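Local coordinates for protein amidase, hydantoinase/carbamoylase family (PDB 5I4M) that probably hydrolyses N-carbamoyl-L-amino acids as a two-zinc amidase of the peptidase M20 family, at residues I25-R30 with V420-M425; M87-R92 with I135-P140; R235-T240 with L340-Y345; G286-H291 with V302-D307. All blocks are in the same frame, centred on the assembly; numbering follows the deposited sequence.

Interaction 1 of 4, residues I25-R30 with V420-M425; sequences IKVDGR and VLLHAM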
# COMPACT_ATOMS: atom_id res chain seq x y z
N ILE A 25 23.95 31.39 34.31
CA ILE A 25 24.04 29.97 33.96
C ILE A 25 23.10 29.73 32.79
O ILE A 25 21.88 29.70 32.96
CB ILE A 25 23.69 29.08 35.16
CG1 ILE A 25 24.60 29.41 36.34
CG2 ILE A 25 23.78 27.61 34.78
CD1 ILE A 25 24.25 28.64 37.59
N LYS A 26 23.66 29.57 31.60
CA LYS A 26 22.83 29.45 30.40
C LYS A 26 23.53 28.57 29.38
O LYS A 26 24.73 28.32 29.47
CB LYS A 26 22.51 30.83 29.81
CG LYS A 26 23.72 31.73 29.57
CD LYS A 26 23.29 33.07 28.97
CE LYS A 26 24.49 33.89 28.52
NZ LYS A 26 25.31 34.36 29.68
N VAL A 27 22.76 28.10 28.41
CA VAL A 27 23.29 27.15 27.45
C VAL A 27 24.12 27.89 26.40
O VAL A 27 24.06 29.12 26.27
CB VAL A 27 22.17 26.33 26.79
CG1 VAL A 27 21.38 25.57 27.84
CG2 VAL A 27 21.26 27.23 25.98
N ASP A 28 24.92 27.12 25.67
CA ASP A 28 25.62 27.58 24.47
C ASP A 28 24.68 27.30 23.30
O ASP A 28 24.62 26.17 22.80
CB ASP A 28 26.96 26.86 24.33
CG ASP A 28 27.80 27.37 23.17
OD1 ASP A 28 27.25 27.85 22.16
OD2 ASP A 28 29.04 27.25 23.27
N GLY A 29 23.94 28.32 22.86
CA GLY A 29 22.90 28.09 21.86
C GLY A 29 23.45 27.65 20.52
O GLY A 29 22.83 26.83 19.83
N ARG A 30 24.60 28.19 20.12
CA ARG A 30 25.18 27.79 18.84
C ARG A 30 25.68 26.35 18.90
O ARG A 30 25.50 25.59 17.94
CB ARG A 30 26.32 28.73 18.45
CG ARG A 30 26.96 28.34 17.12
CD ARG A 30 28.09 29.27 16.72
NE ARG A 30 29.15 29.32 17.72
CZ ARG A 30 30.28 30.00 17.58
NH1 ARG A 30 30.50 30.70 16.46
NH2 ARG A 30 31.20 30.00 18.54
N VAL A 420 15.40 26.75 29.62
CA VAL A 420 14.36 26.39 30.58
C VAL A 420 14.58 24.98 31.10
O VAL A 420 14.46 24.71 32.30
CB VAL A 420 12.98 26.56 29.92
CG1 VAL A 420 11.88 25.98 30.80
CG2 VAL A 420 12.73 28.05 29.64
N LEU A 421 14.92 24.05 30.21
CA LEU A 421 15.25 22.69 30.64
C LEU A 421 16.41 22.70 31.62
O LEU A 421 16.36 22.05 32.67
CB LEU A 421 15.59 21.82 29.42
CG LEU A 421 16.00 20.39 29.76
CD1 LEU A 421 14.79 19.63 30.30
CD2 LEU A 421 16.61 19.66 28.55
N LEU A 422 17.47 23.44 31.29
CA LEU A 422 18.63 23.56 32.16
C LEU A 422 18.24 23.97 33.57
O LEU A 422 18.64 23.33 34.55
CB LEU A 422 19.62 24.57 31.58
CG LEU A 422 20.83 24.96 32.44
CD1 LEU A 422 21.69 23.74 32.74
CD2 LEU A 422 21.65 26.06 31.75
N HIS A 423 17.45 25.04 33.70
CA HIS A 423 17.16 25.51 35.04
C HIS A 423 16.10 24.69 35.75
O HIS A 423 16.18 24.53 36.98
CB HIS A 423 16.80 26.99 35.01
CG HIS A 423 18.01 27.85 35.02
ND1 HIS A 423 18.57 28.32 36.19
CD2 HIS A 423 18.85 28.23 34.03
CE1 HIS A 423 19.67 29.00 35.91
NE2 HIS A 423 19.86 28.96 34.60
N ALA A 424 15.13 24.14 35.03
CA ALA A 424 14.19 23.23 35.67
C ALA A 424 14.91 22.01 36.21
O ALA A 424 14.63 21.55 37.33
CB ALA A 424 13.09 22.83 34.68
N MET A 425 15.84 21.46 35.43
CA MET A 425 16.62 20.32 35.90
C MET A 425 17.50 20.72 37.07
O MET A 425 17.58 20.00 38.07
CB MET A 425 17.45 19.74 34.76
CG MET A 425 16.63 19.07 33.67
SD MET A 425 17.71 18.30 32.46
CE MET A 425 18.45 16.99 33.44
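H423 reaches across to the backbone of I25: its NE2 donates to I25 O at 2.7 Å with an N-H...O angle of 162°. The carbonyl oxygen lies in the imidazole plane, at the ring edge, while the nitrogen is tilted somewhat from the carbonyl plane. With chi2 at -91° the imidazole plane stands across the CA-CB-CG plane of H423, which turns the NE2 edge to that oxygen, and H423 NE2 also lies 3.9 Å from I25 CB. The contact brings the lead-in to helix 29-39 against helix 411-429, near the two ends of the chain in the M20 catalytic domain. D28 is the N-cap of helix 29-39, its OD1 accepting from R31 N. In I25 the CG2 branch, anti to the backbone N, approaches L422 CD2 at 4.0 Å, so that I25 lies across the leucine. L422 works through this one methyl: its CD2 also meets K26 CA at 3.8 Å and V27 CG1 at 3.9 Å, with V27 and L422 running antiparallel alongside one another. Around this seam, V126 of helix 117-132 packs on L422, and the F366 ring meets that of H423 with the two planes steeply inclined.

Interaction 2 of 4, residues M87-R92 with I135-P140; sequences MRRAGR and IETEHP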
# COMPACT_ATOMS: atom_id res chain seq x y z
N MET A 87 22.85 8.16 29.64
CA MET A 87 24.11 8.89 29.71
C MET A 87 24.10 9.70 30.99
O MET A 87 23.32 10.65 31.13
CB MET A 87 24.27 9.76 28.46
CG MET A 87 24.40 8.94 27.18
SD MET A 87 23.94 9.81 25.66
CE MET A 87 22.15 9.60 25.66
N ARG A 88 24.96 9.32 31.94
CA ARG A 88 24.86 9.76 33.32
C ARG A 88 26.01 10.69 33.69
O ARG A 88 27.18 10.34 33.50
CB ARG A 88 24.84 8.55 34.25
CG ARG A 88 24.82 8.85 35.73
CD ARG A 88 24.64 7.54 36.47
NE ARG A 88 24.78 7.67 37.92
CZ ARG A 88 23.77 7.67 38.77
NH1 ARG A 88 22.51 7.57 38.34
NH2 ARG A 88 24.02 7.78 40.08
N ARG A 89 25.67 11.85 34.25
CA ARG A 89 26.66 12.76 34.84
C ARG A 89 26.55 12.66 36.35
O ARG A 89 25.52 13.02 36.93
CB ARG A 89 26.42 14.20 34.37
CG ARG A 89 27.47 15.21 34.88
CD ARG A 89 27.08 16.63 34.48
NE ARG A 89 28.14 17.62 34.70
CZ ARG A 89 28.27 18.36 35.80
NH1 ARG A 89 27.42 18.21 36.81
NH2 ARG A 89 29.25 19.24 35.88
N ALA A 90 27.62 12.18 36.99
CA ALA A 90 27.60 11.94 38.43
C ALA A 90 27.20 13.19 39.21
O ALA A 90 27.50 14.32 38.82
CB ALA A 90 28.98 11.47 38.90
N GLY A 91 26.50 12.97 40.33
CA GLY A 91 26.24 14.01 41.29
C GLY A 91 27.14 13.89 42.51
O GLY A 91 27.98 13.00 42.61
N ARG A 92 26.93 14.80 43.46
CA ARG A 92 27.70 14.76 44.70
C ARG A 92 27.36 13.52 45.51
O ARG A 92 28.24 12.94 46.16
CB ARG A 92 27.45 16.03 45.52
CG ARG A 92 28.35 16.15 46.74
CD ARG A 92 27.92 17.28 47.68
NE ARG A 92 26.69 16.96 48.41
CZ ARG A 92 26.66 16.26 49.55
NH1 ARG A 92 27.78 15.81 50.09
NH2 ARG A 92 25.50 16.02 50.14
N ILE A 135 29.47 23.25 37.55
CA ILE A 135 28.39 23.05 38.50
C ILE A 135 28.37 21.60 38.96
O ILE A 135 28.33 20.68 38.14
CB ILE A 135 27.04 23.44 37.87
CG1 ILE A 135 27.01 24.95 37.60
CG2 ILE A 135 25.88 23.01 38.77
CD1 ILE A 135 25.82 25.38 36.78
N GLU A 136 28.39 21.41 40.27
CA GLU A 136 28.16 20.11 40.88
C GLU A 136 26.71 20.05 41.35
O GLU A 136 26.25 20.96 42.04
CB GLU A 136 29.11 19.89 42.06
CG GLU A 136 28.82 18.63 42.85
CD GLU A 136 29.81 18.42 43.99
OE1 GLU A 136 29.70 19.11 45.03
OE2 GLU A 136 30.71 17.56 43.84
N THR A 137 26.00 19.01 40.95
CA THR A 137 24.64 18.78 41.38
C THR A 137 24.61 17.77 42.53
O THR A 137 25.51 16.94 42.68
CB THR A 137 23.76 18.27 40.22
OG1 THR A 137 24.28 17.03 39.73
CG2 THR A 137 23.75 19.29 39.09
N GLU A 138 23.54 17.84 43.33
CA GLU A 138 23.37 16.88 44.42
C GLU A 138 22.96 15.51 43.87
O GLU A 138 23.59 14.49 44.17
CB GLU A 138 22.33 17.40 45.41
CG GLU A 138 22.19 16.55 46.66
CD GLU A 138 23.15 16.97 47.77
OE1 GLU A 138 22.91 16.55 48.93
OE2 GLU A 138 24.12 17.71 47.49
N HIS A 139 21.92 15.49 43.07
CA HIS A 139 21.50 14.29 42.37
C HIS A 139 22.29 14.13 41.08
O HIS A 139 22.61 15.13 40.42
CB HIS A 139 20.01 14.36 42.04
CG HIS A 139 19.11 14.46 43.23
ND1 HIS A 139 18.39 13.38 43.72
CD2 HIS A 139 18.81 15.50 44.03
CE1 HIS A 139 17.68 13.77 44.77
NE2 HIS A 139 17.92 15.05 44.98
N PRO A 140 22.59 12.90 40.66
CA PRO A 140 23.12 12.71 39.31
C PRO A 140 22.10 13.18 38.29
O PRO A 140 20.90 13.27 38.56
CB PRO A 140 23.34 11.20 39.23
CG PRO A 140 22.40 10.62 40.23
CD PRO A 140 22.36 11.62 41.35
O HOH W 1 25.46 16.18 37.36
O HOH W 2 27.94 16.99 39.79
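G91 and P140 bring the two backbones together, their CA atoms 3.9 Å apart, where the end of strand 85-89 runs out beside the loop that leads into strand 141-145. One direct backbone hydrogen bond joins the segments, R92 N to T137 O at 2.7 Å, and G91 CA lies 3.3 Å from T137 O. Water 2 adds a bridge by accepting from T137 N and donating to A90 O.

R89 is extended from CG to NE and presents the end of its guanidinium to I135 O. R89 NH1 and NH2 both donate to this single oxygen, NH2 at 2.8 Å, and the oxygen lies near the guanidinium plane. Water 1 accepts from NH1 and donates to T137 OG1, while N131 OD1 of helix 117-132 accepts a hydrogen bond from NE; the group is thus held on several sides.

In the M20 catalytic domain strands 85-89 and 141-145 are antiparallel neighbours, so this contact closes the end of their pairing, continuing the backbone bond between R89 and V141.

R88 lays one guanidinium face on the P140 ring, with P140 CB 3.5 Å above the guanidinium plane over its centre, and R88 NH1 forms a salt bridge with E142. R92 bends at chi3 (72°) and makes a side-on salt bridge with E138: R92 NE donates to E138 OE2 at 2.8 Å with an angle of 172°, and R92 NH2 to E138 OE1 at 2.9 Å. Both carboxylate oxygens are approached from above their plane, whereas they lie close to the guanidinium plane. E136 passes obliquely, its OE1 being 3.7 Å from R92 CG.

Interaction 3 of 4, residues R235-T240 with L340-Y345; sequences RWYEIT and LEQIFY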
# COMPACT_ATOMS: atom_id res chain seq x y z
N ARG A 235 -5.87 6.25 21.62
CA ARG A 235 -6.22 4.87 21.33
C ARG A 235 -5.83 4.61 19.88
O ARG A 235 -6.25 5.37 19.00
CB ARG A 235 -7.73 4.61 21.53
CG ARG A 235 -8.21 4.61 23.00
CD ARG A 235 -9.74 4.48 23.08
NE ARG A 235 -10.26 4.59 24.44
CZ ARG A 235 -10.72 3.56 25.14
NH1 ARG A 235 -10.73 2.34 24.60
NH2 ARG A 235 -11.19 3.75 26.38
N TRP A 236 -5.04 3.57 19.64
CA TRP A 236 -4.67 3.15 18.30
C TRP A 236 -5.24 1.77 18.00
O TRP A 236 -5.33 0.92 18.89
CB TRP A 236 -3.15 3.07 18.11
CG TRP A 236 -2.40 4.37 18.22
CD1 TRP A 236 -2.86 5.57 18.66
CD2 TRP A 236 -1.03 4.57 17.86
NE1 TRP A 236 -1.85 6.52 18.61
CE2 TRP A 236 -0.72 5.93 18.11
CE3 TRP A 236 -0.03 3.73 17.34
CZ2 TRP A 236 0.55 6.46 17.87
CZ3 TRP A 236 1.23 4.27 17.09
CH2 TRP A 236 1.50 5.62 17.35
N TYR A 237 -5.59 1.55 16.73
CA TYR A 237 -6.25 0.32 16.31
C TYR A 237 -5.59 -0.22 15.06
O TYR A 237 -4.99 0.52 14.27
CB TYR A 237 -7.73 0.54 15.99
CG TYR A 237 -8.51 1.21 17.08
CD1 TYR A 237 -8.44 2.59 17.28
CD2 TYR A 237 -9.34 0.47 17.92
CE1 TYR A 237 -9.16 3.20 18.28
CE2 TYR A 237 -10.07 1.09 18.92
CZ TYR A 237 -9.97 2.45 19.09
OH TYR A 237 -10.69 3.07 20.09
N GLU A 238 -5.73 -1.53 14.87
CA GLU A 238 -5.44 -2.22 13.62
C GLU A 238 -6.70 -2.95 13.18
O GLU A 238 -7.31 -3.69 13.98
CB GLU A 238 -4.28 -3.20 13.78
CG GLU A 238 -2.92 -2.50 13.97
CD GLU A 238 -1.75 -3.46 14.12
OE1 GLU A 238 -0.59 -2.98 14.15
OE2 GLU A 238 -1.96 -4.69 14.19
N ILE A 239 -7.11 -2.75 11.94
CA ILE A 239 -8.32 -3.36 11.41
C ILE A 239 -7.97 -4.05 10.10
O ILE A 239 -7.33 -3.45 9.23
CB ILE A 239 -9.44 -2.33 11.17
CG1 ILE A 239 -9.85 -1.69 12.50
CG2 ILE A 239 -10.65 -3.00 10.54
CD1 ILE A 239 -10.80 -0.51 12.35
N THR A 240 -8.37 -5.31 9.96
CA THR A 240 -8.31 -5.99 8.67
C THR A 240 -9.74 -6.34 8.27
O THR A 240 -10.45 -7.00 9.03
CB THR A 240 -7.43 -7.24 8.72
OG1 THR A 240 -6.08 -6.88 9.03
CG2 THR A 240 -7.46 -7.97 7.38
N LEU A 340 -10.63 -6.52 14.38
CA LEU A 340 -10.36 -5.20 14.94
C LEU A 340 -9.67 -5.38 16.28
O LEU A 340 -10.18 -6.09 17.15
CB LEU A 340 -11.65 -4.39 15.11
CG LEU A 340 -11.54 -2.98 15.71
CD1 LEU A 340 -12.72 -2.14 15.27
CD2 LEU A 340 -11.49 -3.00 17.25
N GLU A 341 -8.52 -4.72 16.46
CA GLU A 341 -7.78 -4.77 17.71
C GLU A 341 -7.39 -3.36 18.11
O GLU A 341 -6.81 -2.64 17.30
CB GLU A 341 -6.52 -5.63 17.61
CG GLU A 341 -5.77 -5.74 18.94
CD GLU A 341 -4.52 -6.60 18.89
OE1 GLU A 341 -4.01 -6.96 19.97
OE2 GLU A 341 -4.03 -6.91 17.78
N GLN A 342 -7.71 -2.97 19.34
CA GLN A 342 -7.10 -1.78 19.89
C GLN A 342 -5.70 -2.18 20.36
O GLN A 342 -5.56 -2.98 21.29
CB GLN A 342 -7.94 -1.22 21.03
CG GLN A 342 -7.32 -0.02 21.74
CD GLN A 342 -8.24 0.52 22.83
OE1 GLN A 342 -9.21 1.22 22.54
NE2 GLN A 342 -7.97 0.16 24.08
N ILE A 343 -4.67 -1.67 19.69
CA ILE A 343 -3.30 -2.10 19.99
C ILE A 343 -2.59 -1.17 20.97
O ILE A 343 -1.47 -1.48 21.40
CB ILE A 343 -2.46 -2.25 18.71
CG1 ILE A 343 -2.25 -0.89 18.04
CG2 ILE A 343 -3.12 -3.23 17.74
CD1 ILE A 343 -1.01 -0.86 17.14
N PHE A 344 -3.22 -0.06 21.36
CA PHE A 344 -2.55 0.97 22.15
C PHE A 344 -3.60 1.83 22.83
O PHE A 344 -4.55 2.27 22.18
CB PHE A 344 -1.67 1.83 21.23
CG PHE A 344 -0.74 2.80 21.95
CD1 PHE A 344 0.09 2.37 22.98
CD2 PHE A 344 -0.63 4.11 21.52
CE1 PHE A 344 0.97 3.25 23.60
CE2 PHE A 344 0.25 5.00 22.14
CZ PHE A 344 1.05 4.57 23.18
N TYR A 345 -3.43 2.07 24.13
CA TYR A 345 -4.31 2.99 24.84
C TYR A 345 -3.58 3.53 26.06
O TYR A 345 -2.97 2.76 26.80
CB TYR A 345 -5.62 2.30 25.27
CG TYR A 345 -6.38 3.05 26.35
CD1 TYR A 345 -6.76 4.37 26.17
CD2 TYR A 345 -6.72 2.42 27.54
CE1 TYR A 345 -7.46 5.07 27.19
CE2 TYR A 345 -7.42 3.10 28.54
CZ TYR A 345 -7.78 4.43 28.36
OH TYR A 345 -8.47 5.10 29.36
O HOH W 3 -3.96 -6.51 15.11
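R235 and Y345 belong to an antiparallel pairing of strands 225-242 and 337-350 that is interrupted by a classic beta bulge, in which I343 and F344 both face W236. W236 O accepts from I343 N at 2.8 Å and only weakly from F344 N; beyond the bulge, E238 and E341 form a regular hydrogen-bonded pair.

The side chain of R235 can be followed outward along the face it shares with Y237 and I239. R235 CB lies 3.8 Å from Q342 OE1. R235 CG, anti to the carbonyl carbon (chi1 -71°), rests 3.5 Å from Y345 CD1, and R235 CD comes within 3.3 Å of Q342 OE1. R235 NE continues over Y345 CD1 and CE1. The guanidinium then lies flat on the tyrosine, planes 27° apart and R235 CZ 4.3 Å from the centroid of the Y345 ring, a stacked cation-pi contact. R235 NH2 sits over the ring near Y345 CZ and CE1, offset toward the rim, while R235 NH1 donates to Q342 OE1 at 2.8 Å, in the amide carbonyl plane and on a lone pair. Y345 OH is held by D313.

On the other face F344 turns its edge to the face of W236, ring planes at 69°. W236 also touches the bound 3-phosphoglycerate, and Q234 accepts from its NE1. E238 passes across I343 and forms a salt bridge with R295 of the second subunit. Its other oxygen, E238 OE2, shares water 3 with E341 OE2, the two carboxylate oxygens standing 4.7 Å apart.

Interaction 4 of 4, residues G286-H291 with V302-D307; sequences GMMQVH and VFFTVD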
# COMPACT_ATOMS: atom_id res chain seq x y z
N GLY A 286 -3.73 6.52 8.93
CA GLY A 286 -2.45 6.88 8.34
C GLY A 286 -1.80 5.77 7.54
O GLY A 286 -0.93 6.03 6.72
N MET A 287 -2.23 4.53 7.77
CA MET A 287 -1.56 3.38 7.18
C MET A 287 -2.61 2.44 6.61
O MET A 287 -3.61 2.14 7.27
CB MET A 287 -0.69 2.65 8.22
CG MET A 287 0.05 1.44 7.68
SD MET A 287 0.92 0.61 9.01
CE MET A 287 1.67 -0.75 8.12
N MET A 288 -2.38 1.98 5.38
CA MET A 288 -3.33 1.11 4.69
C MET A 288 -2.54 0.20 3.76
O MET A 288 -1.64 0.66 3.07
CB MET A 288 -4.36 1.92 3.89
CG MET A 288 -5.41 1.02 3.22
SD MET A 288 -6.78 1.91 2.45
CE MET A 288 -7.68 2.44 3.91
N GLN A 289 -2.89 -1.09 3.75
CA GLN A 289 -2.27 -2.07 2.87
C GLN A 289 -3.38 -2.84 2.16
O GLN A 289 -4.18 -3.51 2.82
CB GLN A 289 -1.38 -3.06 3.64
CG GLN A 289 -0.16 -2.47 4.39
CD GLN A 289 0.50 -3.47 5.35
OE1 GLN A 289 -0.18 -4.28 5.97
NE2 GLN A 289 1.82 -3.41 5.47
N VAL A 290 -3.44 -2.74 0.83
CA VAL A 290 -4.50 -3.35 0.04
C VAL A 290 -3.99 -4.65 -0.58
O VAL A 290 -2.85 -4.70 -1.04
CB VAL A 290 -4.98 -2.38 -1.06
CG1 VAL A 290 -6.08 -3.01 -1.94
CG2 VAL A 290 -5.45 -1.06 -0.43
N HIS A 291 -4.84 -5.69 -0.60
CA HIS A 291 -4.47 -6.97 -1.19
C HIS A 291 -5.56 -7.41 -2.17
O HIS A 291 -6.75 -7.37 -1.82
CB HIS A 291 -4.26 -8.03 -0.09
CG HIS A 291 -3.32 -7.59 1.00
ND1 HIS A 291 -1.95 -7.77 0.91
CD2 HIS A 291 -3.54 -6.98 2.19
CE1 HIS A 291 -1.38 -7.29 2.00
NE2 HIS A 291 -2.32 -6.81 2.79
N VAL A 302 -8.02 -5.77 3.21
CA VAL A 302 -7.38 -4.48 3.45
C VAL A 302 -7.07 -4.36 4.94
O VAL A 302 -7.96 -4.53 5.78
CB VAL A 302 -8.22 -3.28 2.97
CG1 VAL A 302 -7.50 -1.96 3.32
CG2 VAL A 302 -8.49 -3.36 1.46
N PHE A 303 -5.81 -4.07 5.24
CA PHE A 303 -5.36 -3.75 6.59
C PHE A 303 -5.23 -2.23 6.70
O PHE A 303 -4.73 -1.59 5.77
CB PHE A 303 -4.00 -4.41 6.87
CG PHE A 303 -3.29 -3.89 8.10
CD1 PHE A 303 -2.44 -2.79 8.03
CD2 PHE A 303 -3.46 -4.53 9.32
CE1 PHE A 303 -1.78 -2.32 9.16
CE2 PHE A 303 -2.79 -4.07 10.46
CZ PHE A 303 -1.95 -2.96 10.38
N PHE A 304 -5.67 -1.67 7.82
CA PHE A 304 -5.45 -0.24 8.02
C PHE A 304 -5.46 0.08 9.52
O PHE A 304 -5.87 -0.74 10.35
CB PHE A 304 -6.48 0.62 7.27
CG PHE A 304 -7.90 0.38 7.68
CD1 PHE A 304 -8.62 -0.69 7.17
CD2 PHE A 304 -8.52 1.22 8.57
CE1 PHE A 304 -9.94 -0.91 7.55
CE2 PHE A 304 -9.83 1.01 8.96
CZ PHE A 304 -10.53 -0.06 8.45
N THR A 305 -4.99 1.28 9.84
CA THR A 305 -4.84 1.72 11.22
C THR A 305 -5.81 2.85 11.52
O THR A 305 -6.24 3.59 10.63
CB THR A 305 -3.41 2.20 11.50
OG1 THR A 305 -3.08 3.30 10.64
CG2 THR A 305 -2.42 1.07 11.26
N VAL A 306 -6.15 2.98 12.80
CA VAL A 306 -6.94 4.11 13.27
C VAL A 306 -6.21 4.73 14.44
O VAL A 306 -5.67 4.02 15.30
CB VAL A 306 -8.37 3.71 13.66
CG1 VAL A 306 -9.14 4.92 14.16
CG2 VAL A 306 -9.06 3.11 12.47
N ASP A 307 -6.16 6.06 14.46
CA ASP A 307 -5.47 6.86 15.46
C ASP A 307 -6.52 7.81 16.03
O ASP A 307 -7.04 8.65 15.30
CB ASP A 307 -4.30 7.62 14.82
CG ASP A 307 -3.51 8.48 15.80
OD1 ASP A 307 -4.09 9.32 16.51
OD2 ASP A 307 -2.27 8.32 15.82
O HOH W 4 -3.72 5.75 11.69
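M287 is extended along its whole chain, all three side-chain torsions being anti, which sends its thioether along to the edge of the F303 ring. M287 SD lies in the plane of that ring, 5.4 Å from the F303 centroid, a Met-aromatic contact made at the edge, and M287 CE follows to 3.9 Å from F303 CE1. T305 has OG1 between its backbone N and carbonyl carbon (chi1 60°), and this turns the hydroxyl toward M287, whose N gives it a weak hydrogen bond. Water 4 accepts from both this hydroxyl and G286 N, so it spans the segments where the regular pairing ends.

The backbones form the antiparallel arms of a beta hairpin. Q289 and F303 are a hydrogen-bonded pair: Q289 N donates to F303 O at 2.8 Å, and F303 N returns to Q289 O. T305 N to M287 O, 3.0 Å, adds a further bond.

On the face carrying M288, V290 and V302, M288 CG lies 3.6 Å from V302 CG1. The M288 chain bends at chi3 (-73°), and M288 CE comes 4.0 Å from F304 CB. On the reverse face Q289 runs alongside F303, with Q289 OE1 3.4 Å from F303 CD1.

The hairpin belongs to the region assigned to M20 dimerisation, and M288 N donates to N293 OD1 of the second subunit, whose R295 packs on M287 and T305. Helix 259-276 covers the face of M288, V302 and F304 through A263, V266 and V267, while strand 225-242 pairs with the far side of strand 297-310.

Overall arrangement
Two groups of contacts lie on opposite sides of the chain's centre. Interactions 1 and 2, centres 16 Å apart, meet where I25 CG2 touches I135 CD1 at 3.6 Å; both are away from the annotated zinc and ligand sites. Interactions 3 and 4, centres 11 Å apart, lie on the neighbouring strands 225-242 and 297-310: I239 O and F304 N, 2.8 Å apart, probably form a hydrogen bond. Both touch the second subunit. Interaction 3 is the closer to the active site, with the W236 side chain about 4 Å from bound 3-phosphoglycerate and about 9 Å from a zinc ion. About 22 Å separates the nearest atoms of interactions 1 and 3.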